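PDB 5XIL: putative prolyl-tRNA synthetase, which probably charges tRNA(Pro) with L-proline at the expense of ATP, as a class II aminoacyl-tRNA synthetase. Local coordinates for residues A[215-220]-A[411-416]. Numbering follows the deposited sequence.
With MG (magnesium ion), chain F.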
# COMPACT_ATOMS: atom_id res chain seq x y z
N GLU A 215 1.21 6.75 -24.14
CA GLU A 215 2.18 6.01 -24.91
C GLU A 215 3.56 6.63 -24.63
O GLU A 215 3.68 7.89 -24.57
CB GLU A 215 1.84 6.13 -26.36
CG GLU A 215 0.51 5.46 -26.68
CD GLU A 215 0.62 3.96 -26.65
OE1 GLU A 215 1.72 3.39 -26.96
OE2 GLU A 215 -0.35 3.33 -26.25
N THR A 216 4.56 5.78 -24.46
CA THR A 216 5.91 6.19 -24.13
C THR A 216 6.86 5.78 -25.27
O THR A 216 6.48 4.95 -26.15
CB THR A 216 6.38 5.58 -22.80
OG1 THR A 216 6.54 4.18 -22.97
CG2 THR A 216 5.34 5.81 -21.68
N PHE A 217 8.08 6.32 -25.26
CA PHE A 217 9.02 6.10 -26.35
C PHE A 217 10.33 5.62 -25.81
O PHE A 217 10.91 6.25 -24.86
CB PHE A 217 9.19 7.38 -27.15
CG PHE A 217 10.32 7.32 -28.14
CD1 PHE A 217 10.24 6.48 -29.21
CD2 PHE A 217 11.48 8.09 -27.99
CE1 PHE A 217 11.26 6.42 -30.14
CE2 PHE A 217 12.48 8.05 -28.93
CZ PHE A 217 12.35 7.19 -30.01
N ILE A 218 10.79 4.52 -26.38
CA ILE A 218 12.09 3.90 -26.04
C ILE A 218 13.11 4.20 -27.10
O ILE A 218 13.27 3.48 -28.15
CB ILE A 218 11.95 2.41 -25.78
CG1 ILE A 218 10.78 2.06 -24.92
CG2 ILE A 218 13.24 1.79 -25.18
CD1 ILE A 218 10.76 2.63 -23.56
N GLU A 219 13.88 5.26 -26.85
CA GLU A 219 14.77 5.82 -27.83
C GLU A 219 15.83 4.86 -28.31
O GLU A 219 16.21 4.90 -29.47
CB GLU A 219 15.45 7.09 -27.26
CG GLU A 219 16.02 7.99 -28.38
CD GLU A 219 17.50 7.86 -28.60
OE1 GLU A 219 18.18 7.68 -27.56
OE2 GLU A 219 17.98 8.03 -29.79
N ALA A 220 16.37 4.04 -27.42
CA ALA A 220 17.55 3.24 -27.76
C ALA A 220 17.24 2.28 -28.87
O ALA A 220 18.10 1.92 -29.63
CB ALA A 220 18.05 2.47 -26.58
N GLU A 411 10.19 14.33 -28.50
CA GLU A 411 9.68 15.16 -29.54
C GLU A 411 10.55 15.13 -30.78
O GLU A 411 9.99 15.17 -31.90
CB GLU A 411 9.46 16.57 -29.03
CG GLU A 411 8.32 16.65 -28.03
CD GLU A 411 8.20 17.98 -27.32
OE1 GLU A 411 9.14 18.80 -27.36
OE2 GLU A 411 7.15 18.17 -26.70
N THR A 412 11.86 15.00 -30.60
CA THR A 412 12.86 14.96 -31.71
C THR A 412 12.58 13.67 -32.58
O THR A 412 12.59 13.70 -33.81
CB THR A 412 14.28 14.98 -31.10
OG1 THR A 412 14.55 16.30 -30.60
CG2 THR A 412 15.32 14.61 -32.13
N HIS A 413 12.22 12.60 -31.90
CA HIS A 413 12.02 11.31 -32.52
C HIS A 413 10.58 11.06 -32.96
O HIS A 413 10.21 9.93 -33.25
CB HIS A 413 12.51 10.25 -31.59
CG HIS A 413 13.98 10.14 -31.54
ND1 HIS A 413 14.72 10.99 -30.77
CD2 HIS A 413 14.87 9.41 -32.23
CE1 HIS A 413 15.99 10.69 -30.86
NE2 HIS A 413 16.12 9.77 -31.77
N ARG A 414 9.76 12.10 -32.90
CA ARG A 414 8.37 12.03 -33.35
C ARG A 414 8.50 12.70 -34.70
O ARG A 414 8.77 13.90 -34.77
CB ARG A 414 7.47 12.85 -32.43
CG ARG A 414 5.98 12.65 -32.69
CD ARG A 414 5.21 12.46 -31.39
NE ARG A 414 4.83 13.73 -30.79
CZ ARG A 414 5.01 14.04 -29.51
NH1 ARG A 414 5.57 13.17 -28.69
NH2 ARG A 414 4.63 15.23 -29.05
N VAL A 415 8.30 11.94 -35.77
CA VAL A 415 8.53 12.55 -37.07
C VAL A 415 7.26 12.59 -37.91
O VAL A 415 6.63 11.57 -38.11
CB VAL A 415 9.64 11.78 -37.81
CG1 VAL A 415 9.89 12.35 -39.18
CG2 VAL A 415 10.95 11.75 -36.96
N ARG A 416 6.84 13.77 -38.37
CA ARG A 416 5.60 13.87 -39.17
C ARG A 416 5.91 13.55 -40.66
O ARG A 416 6.59 14.34 -41.32
CB ARG A 416 4.93 15.22 -38.93
CG ARG A 416 3.41 15.13 -38.85
CD ARG A 416 2.78 16.27 -38.05
NE ARG A 416 2.58 17.54 -38.74
CZ ARG A 416 3.26 18.66 -38.47
NH1 ARG A 416 4.23 18.61 -37.54
NH2 ARG A 416 3.01 19.81 -39.11
MG MG F . 17.53 8.31 -31.95
O HOH W 1 16.00 6.76 -31.48
O HOH W 2 17.19 8.47 -34.11
O HOH W 3 18.90 9.73 -32.35
O HOH W 4 18.72 6.83 -32.07
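Glu219 and His413 meet through a shared magnesium ion. The metal lies 2.2 Å from Glu219 OE2 and 2.0 Å from His413 NE2, and four waters bring its ligands to six. Glu219 OE2 and His413 NE2 are 3.2 Å apart as adjacent ligands and are not hydrogen-bonded. Glu219 also touches the imidazole through carbon: with CG anti to the backbone N (chi1 -160°), it lays CG over one face of the His413 ring, 3.9 Å from the centroid, in a CH-pi contact. The bend at chi2 then carries the carboxylate to the metal, turned 55° from the ring plane. The buried Phe217 ring packs CZ against His413 CB at 3.4 Å. The two rings meet obliquely, their planes 31° apart, and Glu219 N lies over one face of the Phe217 ring. The other imidazole nitrogen, His413 ND1, is hydrogen-bonded to Thr409 O in helix 387-412, which helps hold the ring's rotation with NE2 directed at the magnesium. Leu432, on strand 432-437, touches Phe217, and its backbone is hydrogen-bonded to that of His413. The result is a two-protein-ligand, largely hydrated magnesium site that links the end of strand 210-218 in the class II synthetase core to the turn between helix 387-412 and strand 414-416.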